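PDB 6VC6: 6-phospho-alpha-glucosidase from Merdibacter massiliensis, which probably hydrolyses 6-phospho-alpha-glucosides to glucose 6-phosphate, as family 4 glycoside hydrolases do with the help of NAD and a divalent metal such as manganese. Local coordinates for residues Asn5-Gly10 with Glu73-Met78; Lys34-Asp39 with Asp64-Thr69; Tyr201-His206 with Gly382-Gln387. All blocks are in the same frame, centred on the assembly; numbering follows the deposited sequence.

Contact 1: residues Asn5-Gly10 with Glu73-Met78; sequences NVCIVG and EAYKDM
Cys7 of strand 5-9 turns its side chain onto the end of the helix that leads into segment 73-78, and Ala74, Tyr75 and Met78 close round it. Met78, a selenomethionine, can be followed outward: CB and CG make no close contact with the strand, and the bends at chi1 (-73°, CG beside the backbone N) and chi2 bring SE onto its backbone. SE lies 3.5 Å from the Val6 carbonyl C and 3.8 Å from Cys7 CB, so the selenium rests on the peptide between Val6 and Cys7; beyond it, CE turns back to Asn5 CB at 4.1 Å. Cys7 SG, swung away from its own backbone N (chi1 167°), meets Ala74 CB and the edge of the Tyr75 ring, 3.8 Å from Tyr75 CE1. This is a sulfur-aromatic contact made close to the ring plane rather than over a face. Val9 CG2 continues the same edge, lying 3.6 Å from Tyr75 OH and crossing the phenol at about a right angle. A hydrogen bond sits at the more exposed end. Asn5 ND2 donates to Asp77 O over 3.0 Å, nearly straight at 161°; Asp77 O lies close to the plane of the Asn5 amide, its C=O aimed almost straight at the nitrogen, which ties the turn after the helix to the start of the strand. Ser137 OG also bonds to Tyr75 O and Met78 N, at the two ends of the same turn. The chain passes from edge strand 64-68 over 32-38 and 4-9, by way of this short helix, to strand 80-83 on the far side, the crossover of a Rossmann-type NAD-binding domain, and Gly10 at the end of strand 5-9 touches the dinucleotide.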
loop_
_atom_site.group_PDB
_atom_site.type_symbol
_atom_site.label_atom_id
_atom_site.label_comp_id
_atom_site.label_asym_id
_atom_site.label_seq_id
_atom_site.Cartn_x
_atom_site.Cartn_y
_atom_site.Cartn_z
ATOM N N ASN A 5 -17.558 15.506 0.274
ATOM C CA ASN A 5 -18.099 14.307 0.901
ATOM C C ASN A 5 -17.112 13.163 0.715
ATOM O O ASN A 5 -16.682 12.886 -0.409
ATOM C CB ASN A 5 -19.457 13.938 0.300
ATOM C CG ASN A 5 -20.515 14.994 0.555
ATOM O OD1 ASN A 5 -20.394 15.804 1.473
ATOM N ND2 ASN A 5 -21.563 14.989 -0.262
ATOM N N VAL A 6 -16.756 12.503 1.815
ATOM C CA VAL A 6 -15.729 11.468 1.818
ATOM C C VAL A 6 -16.304 10.202 2.435
ATOM O O VAL A 6 -17.070 10.264 3.403
ATOM C CB VAL A 6 -14.471 11.927 2.587
ATOM C CG1 VAL A 6 -13.409 10.835 2.596
ATOM C CG2 VAL A 6 -13.916 13.208 1.985
ATOM N N CYS A 7 -15.942 9.053 1.869
ATOM C CA CYS A 7 -16.295 7.756 2.431
ATOM C C CYS A 7 -15.039 6.910 2.557
ATOM O O CYS A 7 -14.264 6.797 1.602
ATOM C CB CYS A 7 -17.335 7.031 1.571
ATOM S SG CYS A 7 -17.538 5.281 1.993
ATOM N N ILE A 8 -14.838 6.323 3.733
ATOM C CA ILE A 8 -13.722 5.420 3.983
ATOM C C ILE A 8 -14.237 3.992 3.879
ATOM O O ILE A 8 -15.109 3.580 4.655
ATOM C CB ILE A 8 -13.082 5.676 5.357
ATOM C CG1 ILE A 8 -12.370 7.029 5.375
ATOM C CG2 ILE A 8 -12.110 4.557 5.707
ATOM C CD1 ILE A 8 -11.794 7.394 6.728
ATOM N N VAL A 9 -13.708 3.239 2.921
ATOM C CA VAL A 9 -14.029 1.823 2.782
ATOM C C VAL A 9 -13.058 1.035 3.649
ATOM O O VAL A 9 -11.841 1.080 3.434
ATOM C CB VAL A 9 -13.960 1.370 1.318
ATOM C CG1 VAL A 9 -14.091 -0.141 1.233
ATOM C CG2 VAL A 9 -15.050 2.049 0.504
ATOM N N GLY A 10 -13.594 0.312 4.626
ATOM C CA GLY A 10 -12.767 -0.333 5.625
ATOM C C GLY A 10 -12.713 0.495 6.892
ATOM O O GLY A 10 -11.635 0.746 7.438
ATOM N N GLU A 73 -25.999 3.875 1.566
ATOM C CA GLU A 73 -25.732 4.997 2.461
ATOM C C GLU A 73 -24.306 5.510 2.309
ATOM O O GLU A 73 -24.052 6.704 2.507
ATOM C CB GLU A 73 -25.979 4.585 3.913
ATOM C CG GLU A 73 -27.440 4.433 4.293
ATOM C CD GLU A 73 -27.621 4.153 5.773
ATOM O OE1 GLU A 73 -26.612 4.172 6.510
ATOM O OE2 GLU A 73 -28.770 3.913 6.200
ATOM N N ALA A 74 -23.369 4.631 1.956
ATOM C CA ALA A 74 -21.959 5.005 1.963
ATOM C C ALA A 74 -21.539 5.707 0.677
ATOM O O ALA A 74 -20.806 6.700 0.725
ATOM C CB ALA A 74 -21.093 3.767 2.194
ATOM N N TYR A 75 -21.995 5.217 -0.474
ATOM C CA TYR A 75 -21.432 5.612 -1.759
ATOM C C TYR A 75 -22.264 6.645 -2.508
ATOM O O TYR A 75 -21.856 7.076 -3.591
ATOM C CB TYR A 75 -21.240 4.375 -2.643
ATOM C CG TYR A 75 -20.400 3.290 -2.005
ATOM C CD1 TYR A 75 -19.352 3.607 -1.151
ATOM C CD2 TYR A 75 -20.657 1.948 -2.257
ATOM C CE1 TYR A 75 -18.583 2.619 -0.566
ATOM C CE2 TYR A 75 -19.893 0.953 -1.678
ATOM C CZ TYR A 75 -18.858 1.295 -0.833
ATOM O OH TYR A 75 -18.094 0.308 -0.252
ATOM N N LYS A 76 -23.408 7.059 -1.971
ATOM C CA LYS A 76 -24.267 7.999 -2.679
ATOM C C LYS A 76 -23.752 9.423 -2.512
ATOM O O LYS A 76 -23.503 9.876 -1.389
ATOM C CB LYS A 76 -25.706 7.891 -2.177
ATOM C CG LYS A 76 -26.569 6.943 -2.992
ATOM C CD LYS A 76 -28.029 7.362 -2.973
ATOM C CE LYS A 76 -28.765 6.740 -1.800
ATOM N NZ LYS A 76 -29.016 5.288 -2.015
ATOM N N ASP A 77 -23.594 10.124 -3.637
ATOM C CA ASP A 77 -23.185 11.530 -3.664
ATOM C C ASP A 77 -21.860 11.737 -2.925
ATOM O O ASP A 77 -21.760 12.502 -1.964
ATOM C CB ASP A 77 -24.288 12.428 -3.091
ATOM C CG ASP A 77 -24.043 13.900 -3.365
ATOM O OD1 ASP A 77 -23.837 14.660 -2.396
ATOM O OD2 ASP A 77 -24.056 14.297 -4.548
HETATM N N MSE A 78 -20.836 11.034 -3.397
HETATM C CA MSE A 78 -19.511 11.130 -2.799
HETATM C C MSE A 78 -18.514 11.769 -3.759
HETATM O O MSE A 78 -18.570 11.544 -4.968
HETATM C CB MSE A 78 -19.014 9.749 -2.370
HETATM C CG MSE A 78 -19.711 9.195 -1.138
HETATM SE SE MSE A 78 -19.193 10.120 0.498
HETATM C CE MSE A 78 -20.949 10.268 1.332
#

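Contact 2: residues Lys34-Asp39 with Asp64-Thr69. With NAD (nicotinamide-adenine-dinucleotide), chain G.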
loop_
_atom_site.group_PDB
_atom_site.type_symbol
_atom_site.label_atom_id
_atom_site.label_comp_id
_atom_site.label_asym_id
_atom_site.label_seq_id
_atom_site.Cartn_x
_atom_site.Cartn_y
_atom_site.Cartn_z
ATOM N N LYS A 34 -19.289 15.967 4.833
ATOM C CA LYS A 34 -19.865 14.699 5.253
ATOM C C LYS A 34 -18.806 13.611 5.162
ATOM O O LYS A 34 -18.029 13.571 4.205
ATOM C CB LYS A 34 -21.078 14.339 4.387
ATOM C CG LYS A 34 -21.792 13.061 4.789
ATOM C CD LYS A 34 -22.825 12.675 3.744
ATOM C CE LYS A 34 -23.553 11.398 4.124
ATOM N NZ LYS A 34 -24.412 10.900 3.014
ATOM N N LEU A 35 -18.780 12.734 6.165
ATOM C CA LEU A 35 -17.874 11.593 6.194
ATOM C C LEU A 35 -18.658 10.347 6.576
ATOM O O LEU A 35 -19.454 10.377 7.519
ATOM C CB LEU A 35 -16.720 11.815 7.178
ATOM C CG LEU A 35 -15.837 10.591 7.435
ATOM C CD1 LEU A 35 -14.904 10.339 6.259
ATOM C CD2 LEU A 35 -15.049 10.750 8.725
ATOM N N VAL A 36 -18.434 9.259 5.843
ATOM C CA VAL A 36 -19.114 7.991 6.080
ATOM C C VAL A 36 -18.071 6.886 6.163
ATOM O O VAL A 36 -17.251 6.731 5.252
ATOM C CB VAL A 36 -20.141 7.672 4.976
ATOM C CG1 VAL A 36 -20.841 6.354 5.274
ATOM C CG2 VAL A 36 -21.153 8.796 4.844
ATOM N N LEU A 37 -18.104 6.120 7.249
ATOM C CA LEU A 37 -17.270 4.934 7.387
ATOM C C LEU A 37 -18.069 3.718 6.936
ATOM O O LEU A 37 -19.144 3.440 7.478
ATOM C CB LEU A 37 -16.801 4.756 8.831
ATOM C CG LEU A 37 -16.006 5.886 9.487
ATOM C CD1 LEU A 37 -15.553 5.467 10.878
ATOM C CD2 LEU A 37 -14.816 6.281 8.631
ATOM N N PHE A 38 -17.555 2.999 5.944
ATOM C CA PHE A 38 -18.183 1.776 5.470
ATOM C C PHE A 38 -17.303 0.577 5.793
ATOM O O PHE A 38 -16.071 0.667 5.750
ATOM C CB PHE A 38 -18.453 1.824 3.963
ATOM C CG PHE A 38 -19.070 0.563 3.424
ATOM C CD1 PHE A 38 -20.430 0.334 3.546
ATOM C CD2 PHE A 38 -18.287 -0.401 2.807
ATOM C CE1 PHE A 38 -21.000 -0.827 3.057
ATOM C CE2 PHE A 38 -18.852 -1.565 2.317
ATOM C CZ PHE A 38 -20.210 -1.777 2.443
ATOM N N ASP A 39 -17.946 -0.542 6.112
ATOM C CA ASP A 39 -17.253 -1.790 6.392
ATOM C C ASP A 39 -18.260 -2.925 6.300
ATOM O O ASP A 39 -19.468 -2.717 6.442
ATOM C CB ASP A 39 -16.584 -1.768 7.772
ATOM C CG ASP A 39 -15.442 -2.761 7.883
ATOM O OD1 ASP A 39 -15.648 -3.950 7.562
ATOM O OD2 ASP A 39 -14.336 -2.351 8.293
ATOM N N ASP A 64 -20.729 16.164 9.313
ATOM C CA ASP A 64 -21.766 15.169 9.507
ATOM C C ASP A 64 -21.123 13.808 9.306
ATOM O O ASP A 64 -20.767 13.435 8.195
ATOM C CB ASP A 64 -22.899 15.423 8.508
ATOM C CG ASP A 64 -23.675 14.177 8.155
ATOM O OD1 ASP A 64 -23.752 13.250 8.970
ATOM O OD2 ASP A 64 -24.228 14.123 7.046
ATOM N N PHE A 65 -21.111 13.078 10.413
ATOM C CA PHE A 65 -20.346 11.841 10.487
ATOM C C PHE A 65 -21.282 10.661 10.711
ATOM O O PHE A 65 -22.263 10.765 11.455
ATOM C CB PHE A 65 -19.310 11.918 11.615
ATOM C CG PHE A 65 -18.654 10.609 11.934
ATOM C CD1 PHE A 65 -18.932 9.959 13.122
ATOM C CD2 PHE A 65 -17.751 10.035 11.056
ATOM C CE1 PHE A 65 -18.329 8.757 13.429
ATOM C CE2 PHE A 65 -17.141 8.833 11.357
ATOM C CZ PHE A 65 -17.431 8.193 12.545
ATOM N N SER A 66 -20.973 9.540 10.064
ATOM C CA SER A 66 -21.763 8.326 10.224
ATOM C C SER A 66 -20.906 7.130 9.840
ATOM O O SER A 66 -19.925 7.255 9.103
ATOM C CB SER A 66 -23.041 8.367 9.375
ATOM O OG SER A 66 -22.747 8.666 8.022
ATOM N N TYR A 67 -21.287 5.966 10.362
ATOM C CA TYR A 67 -20.680 4.701 9.982
ATOM C C TYR A 67 -21.785 3.700 9.684
ATOM O O TYR A 67 -22.815 3.680 10.364
ATOM C CB TYR A 67 -19.736 4.166 11.073
ATOM C CG TYR A 67 -20.397 3.814 12.389
ATOM C CD1 TYR A 67 -20.533 4.761 13.395
ATOM C CD2 TYR A 67 -20.858 2.526 12.637
ATOM C CE1 TYR A 67 -21.125 4.442 14.604
ATOM C CE2 TYR A 67 -21.452 2.198 13.841
ATOM C CZ TYR A 67 -21.582 3.159 14.821
ATOM O OH TYR A 67 -22.173 2.835 16.021
ATOM N N THR A 68 -21.570 2.875 8.661
ATOM C CA THR A 68 -22.623 1.998 8.174
ATOM C C THR A 68 -22.016 0.773 7.509
ATOM O O THR A 68 -20.829 0.743 7.171
ATOM C CB THR A 68 -23.541 2.722 7.181
ATOM O OG1 THR A 68 -24.547 1.818 6.710
ATOM C CG2 THR A 68 -22.736 3.234 5.996
ATOM N N THR A 69 -22.858 -0.245 7.330
ATOM C CA THR A 69 -22.533 -1.416 6.523
ATOM C C THR A 69 -23.442 -1.517 5.304
ATOM O O THR A 69 -23.577 -2.594 4.717
ATOM C CB THR A 69 -22.619 -2.694 7.359
ATOM O OG1 THR A 69 -23.992 -3.081 7.505
ATOM C CG2 THR A 69 -22.009 -2.475 8.736
HETATM P PA NAD G . -7.385 -4.369 9.301
HETATM O O1A NAD G . -7.121 -3.734 10.645
HETATM O O2A NAD G . -7.789 -5.821 9.219
HETATM O O5B NAD G . -8.500 -3.498 8.537
HETATM C C5B NAD G . -9.184 -4.028 7.407
HETATM C C4B NAD G . -10.643 -3.609 7.454
HETATM O O4B NAD G . -11.231 -3.746 6.159
HETATM C C3B NAD G . -11.424 -4.500 8.407
HETATM O O3B NAD G . -12.158 -3.688 9.326
HETATM C C2B NAD G . -12.388 -5.269 7.530
HETATM O O2B NAD G . -13.658 -5.405 8.174
HETATM C C1B NAD G . -12.492 -4.405 6.286
HETATM N N9A NAD G . -12.809 -5.208 5.080
HETATM C C8A NAD G . -12.285 -6.402 4.739
HETATM N N7A NAD G . -12.816 -6.849 3.571
HETATM C C5A NAD G . -13.703 -5.928 3.151
HETATM C C6A NAD G . -14.618 -5.765 1.995
HETATM N N6A NAD G . -14.693 -6.705 1.022
HETATM N N1A NAD G . -15.375 -4.646 1.944
HETATM C C2A NAD G . -15.313 -3.702 2.902
HETATM N N3A NAD G . -14.508 -3.785 3.975
HETATM C C4A NAD G . -13.698 -4.854 4.153
HETATM O O3 NAD G . -6.105 -4.148 8.350
HETATM P PN NAD G . -5.041 -2.966 8.586
HETATM O O1N NAD G . -3.795 -3.562 9.197
HETATM O O2N NAD G . -5.726 -1.787 9.236
HETATM O O5D NAD G . -4.718 -2.585 7.059
HETATM C C5D NAD G . -5.623 -1.772 6.316
HETATM C C4D NAD G . -5.242 -1.853 4.845
HETATM O O4D NAD G . -4.380 -0.766 4.503
HETATM C C3D NAD G . -4.475 -3.137 4.563
HETATM O O3D NAD G . -5.012 -3.750 3.389
HETATM C C2D NAD G . -3.064 -2.683 4.268
HETATM O O2D NAD G . -2.442 -3.524 3.295
HETATM C C1D NAD G . -3.297 -1.284 3.731
HETATM N N1N NAD G . -2.103 -0.446 3.810
HETATM C C2N NAD G . -1.550 -0.075 2.654
HETATM C C3N NAD G . -0.418 0.719 2.624
HETATM C C7N NAD G . 0.163 1.103 1.297
HETATM O O7N NAD G . 1.278 1.593 1.249
HETATM N N7N NAD G . -0.560 0.884 0.199
HETATM C C4N NAD G . 0.142 1.146 3.822
HETATM C C5N NAD G . -0.449 0.743 5.015
HETATM C C6N NAD G . -1.589 -0.057 4.983
#
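The second beta-alpha-beta unit of the NAD-binding Rossmann fold pairs its two strands here, 34-38 and 64-68 running parallel with the acidic residue that reads the adenosine ribose at the end of the first. Backbone bonds alternate in the usual parallel manner: Leu35 N gives to Asp64 O, Ser66 N to Leu35 O, Leu37 N to Ser66 O and Thr68 N to Leu37 O. The pairing frays at the ribose end, where Asp39 N to Thr68 O is weak at 3.3 Å. On the sheet face of Leu35, Leu37 and Phe65, the Phe65 ring has Leu35 CD2 and Leu37 CD1 at its edge: Leu35 CD2 lies 3.6 Å from Phe65 CD2, and Leu37 CD1, in the ring plane, 3.7 Å from Phe65 CZ. On the other face, Val36 CG1 meets Thr68 CG2 at 3.7 Å while Val36 CG2 touches Ser66 OG. Phe38 CE1 comes up against the backbone of Thr69, 3.4 Å from its carbonyl C, and Phe38 CE2 approaches the adenine. Asp39 grips the ribose with both carboxylate oxygens: NAD O2B donates to OD1 at 2.5 Å and NAD O3B to OD2 at 2.8 Å. Its CG is turned away from the backbone N (chi1 -157°), which carries the carboxylate beyond the strand end to the diol. Backbone NH groups of Asp41 and Gly12 also bond OD1 and OD2, fixing the carboxylate's rotation, and a 2'-phosphate would probably be disfavoured beside this acid, consistent with NAD as cofactor. Strand 64-68 is an edge strand of the sheet, strand 4-9 flanks 34-38 on its other side, helix 42-59 packs over the Phe65 and Tyr67 face, and helix 71-75 lies under Val36 and Phe38.

Contact 3: residues Tyr201-His206 with Gly382-Gln387; sequences YGWFTH and GLLVQQ
The Tyr201 ring takes Leu384 CD2 over one face and the aliphatic part of Gln387 along its edge. The methyl sits 4.0 Å from the ring centroid, only 16° off the normal, a CH-pi contact displaced toward the CG side of the ring; the same methyl lies 3.7 Å from Tyr201 O. Gln387 CG meets Tyr201 CD2 near the ring plane at 3.7 Å, and its CB reaches Tyr201 CE2. With CG swung away from the backbone N (chi1 176°) and the chain bent at chi2, Gln387 turns its methylene groups to the ring while its amide goes on to Glu391 through NE2. The Trp203 indole offers its benzo end to two leucines: Leu384 CD2 lies at its edge, 4.0 Å from Trp203 CZ3, whereas Leu383 CD1 comes obliquely to Trp203 CH2 at 3.9 Å. Leu384 CD2 thus fills the corner between the Tyr201 face and the Trp203 edge. At the phenol tip, Leu383 CD2 comes within 3.4 Å of Tyr201 OH. No direct hydrogen bond crosses the contact; a water bonds Tyr201 OH at 3.1 Å and donates to Leu383 O and, weakly, to Gln386 OE1, so the buried hydroxyl is linked to the helix through solvent. Strand 201-204, the middle one of a small antiparallel sheet with 191-196 and 259-260, runs nearly antiparallel to helix 382-387, 9.8 Å away axis to axis. Tyr267 of helix 264-268 stacks on the Tyr201 ring, Tyr380 meets Trp203 edge-to-face, and Phe196 of the neighbouring strand also packs on Leu384.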
loop_
_atom_site.group_PDB
_atom_site.type_symbol
_atom_site.label_atom_id
_atom_site.label_comp_id
_atom_site.label_asym_id
_atom_site.label_seq_id
_atom_site.Cartn_x
_atom_site.Cartn_y
_atom_site.Cartn_z
ATOM N N TYR A 201 8.952 -2.484 -4.954
ATOM C CA TYR A 201 10.010 -3.003 -5.811
ATOM C C TYR A 201 10.570 -1.869 -6.662
ATOM O O TYR A 201 10.275 -1.785 -7.859
ATOM C CB TYR A 201 9.476 -4.129 -6.703
ATOM C CG TYR A 201 10.468 -5.236 -7.003
ATOM C CD1 TYR A 201 11.834 -5.046 -6.829
ATOM C CD2 TYR A 201 10.034 -6.472 -7.469
ATOM C CE1 TYR A 201 12.738 -6.060 -7.109
ATOM C CE2 TYR A 201 10.928 -7.488 -7.751
ATOM C CZ TYR A 201 12.278 -7.278 -7.569
ATOM O OH TYR A 201 13.171 -8.290 -7.848
ATOM N N GLY A 202 11.367 -0.986 -6.062
ATOM C CA GLY A 202 11.828 0.183 -6.787
ATOM C C GLY A 202 13.127 0.729 -6.239
ATOM O O GLY A 202 13.657 0.260 -5.229
ATOM N N TRP A 203 13.634 1.748 -6.932
ATOM C CA TRP A 203 14.905 2.371 -6.595
ATOM C C TRP A 203 14.825 3.867 -6.856
ATOM O O TRP A 203 14.146 4.318 -7.782
ATOM C CB TRP A 203 16.062 1.776 -7.411
ATOM C CG TRP A 203 16.343 0.336 -7.117
ATOM C CD1 TRP A 203 17.241 -0.156 -6.215
ATOM C CD2 TRP A 203 15.729 -0.802 -7.733
ATOM N NE1 TRP A 203 17.221 -1.530 -6.229
ATOM C CE2 TRP A 203 16.302 -1.951 -7.153
ATOM C CE3 TRP A 203 14.749 -0.960 -8.717
ATOM C CZ2 TRP A 203 15.927 -3.240 -7.524
ATOM C CZ3 TRP A 203 14.378 -2.241 -9.084
ATOM C CH2 TRP A 203 14.966 -3.365 -8.489
ATOM N N PHE A 204 15.530 4.632 -6.027
ATOM C CA PHE A 204 15.695 6.065 -6.227
ATOM C C PHE A 204 17.018 6.302 -6.944
ATOM O O PHE A 204 18.086 6.002 -6.399
ATOM C CB PHE A 204 15.669 6.817 -4.895
ATOM C CG PHE A 204 14.322 6.833 -4.228
ATOM C CD1 PHE A 204 13.441 7.878 -4.444
ATOM C CD2 PHE A 204 13.943 5.808 -3.375
ATOM C CE1 PHE A 204 12.201 7.900 -3.831
ATOM C CE2 PHE A 204 12.706 5.825 -2.756
ATOM C CZ PHE A 204 11.835 6.872 -2.986
ATOM N N THR A 205 16.947 6.834 -8.165
ATOM C CA THR A 205 18.151 7.121 -8.934
ATOM C C THR A 205 18.746 8.486 -8.617
ATOM O O THR A 205 19.948 8.685 -8.828
ATOM C CB THR A 205 17.858 7.032 -10.435
ATOM O OG1 THR A 205 16.928 8.057 -10.805
ATOM C CG2 THR A 205 17.271 5.671 -10.782
ATOM N N HIS A 206 17.940 9.423 -8.124
ATOM C CA HIS A 206 18.426 10.731 -7.712
ATOM C C HIS A 206 17.579 11.226 -6.550
ATOM O O HIS A 206 16.392 10.904 -6.448
ATOM C CB HIS A 206 18.382 11.752 -8.858
ATOM C CG HIS A 206 19.224 11.379 -10.037
ATOM N ND1 HIS A 206 20.598 11.485 -10.037
ATOM C CD2 HIS A 206 18.885 10.903 -11.259
ATOM C CE1 HIS A 206 21.069 11.088 -11.205
ATOM N NE2 HIS A 206 20.050 10.730 -11.966
ATOM N N GLY A 382 15.636 -7.032 -15.761
ATOM C CA GLY A 382 15.415 -8.446 -15.512
ATOM C C GLY A 382 14.614 -8.699 -14.249
ATOM O O GLY A 382 13.759 -9.588 -14.213
ATOM N N LEU A 383 14.871 -7.915 -13.200
ATOM C CA LEU A 383 14.147 -8.093 -11.946
ATOM C C LEU A 383 12.679 -7.709 -12.096
ATOM O O LEU A 383 11.786 -8.440 -11.649
ATOM C CB LEU A 383 14.804 -7.267 -10.838
ATOM C CG LEU A 383 16.155 -7.750 -10.308
ATOM C CD1 LEU A 383 16.797 -6.684 -9.433
ATOM C CD2 LEU A 383 15.999 -9.053 -9.540
ATOM N N LEU A 384 12.408 -6.565 -12.728
ATOM C CA LEU A 384 11.042 -6.052 -12.771
ATOM C C LEU A 384 10.181 -6.821 -13.766
ATOM O O LEU A 384 8.993 -7.051 -13.514
ATOM C CB LEU A 384 11.054 -4.561 -13.105
ATOM C CG LEU A 384 11.664 -3.654 -12.035
ATOM C CD1 LEU A 384 11.387 -2.193 -12.352
ATOM C CD2 LEU A 384 11.137 -4.016 -10.654
ATOM N N VAL A 385 10.755 -7.220 -14.904
ATOM C CA VAL A 385 9.984 -7.981 -15.883
ATOM C C VAL A 385 9.604 -9.345 -15.319
ATOM O O VAL A 385 8.507 -9.855 -15.579
ATOM C CB VAL A 385 10.766 -8.100 -17.204
ATOM C CG1 VAL A 385 10.106 -9.106 -18.135
ATOM C CG2 VAL A 385 10.861 -6.741 -17.882
ATOM N N GLN A 386 10.491 -9.949 -14.524
ATOM C CA GLN A 386 10.150 -11.206 -13.864
ATOM C C GLN A 386 8.986 -11.021 -12.899
ATOM O O GLN A 386 8.075 -11.856 -12.845
ATOM C CB GLN A 386 11.369 -11.765 -13.128
ATOM C CG GLN A 386 11.056 -12.962 -12.238
ATOM C CD GLN A 386 12.240 -13.396 -11.395
ATOM O OE1 GLN A 386 13.194 -12.642 -11.204
ATOM N NE2 GLN A 386 12.184 -14.622 -10.886
ATOM N N GLN A 387 8.992 -9.926 -12.137
ATOM C CA GLN A 387 7.946 -9.711 -11.144
ATOM C C GLN A 387 6.628 -9.325 -11.804
ATOM O O GLN A 387 5.568 -9.853 -11.448
ATOM C CB GLN A 387 8.384 -8.642 -10.143
ATOM C CG GLN A 387 7.320 -8.279 -9.118
ATOM C CD GLN A 387 6.997 -9.423 -8.174
ATOM O OE1 GLN A 387 7.798 -10.341 -7.993
ATOM N NE2 GLN A 387 5.818 -9.370 -7.566
HETATM O O HOH W 1 11.930 -10.473 -9.682
#

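How the contacts relate
Contacts 1 and 2 both reach one sheet of the NAD-binding domain, their centres about 7 Å apart, with contact 2 nested in the loop that contact 1 closes. Strands 4-9 and 32-38 pair directly, Gly10 N probably bonding Phe38 O. Contact 1 is buried and packs a helix end on a strand through sulfur, selenium and an aromatic edge, whereas contact 2, at the sheet margin and partly open, rests on backbone bonds and ends in a carboxylate for the ribose. Contact 3 is also buried, its centre about 35 Å from that of contact 1, but lies across the chain's centre in the C-terminal domain, where aromatic rings, leucines and one water join sheet to helix.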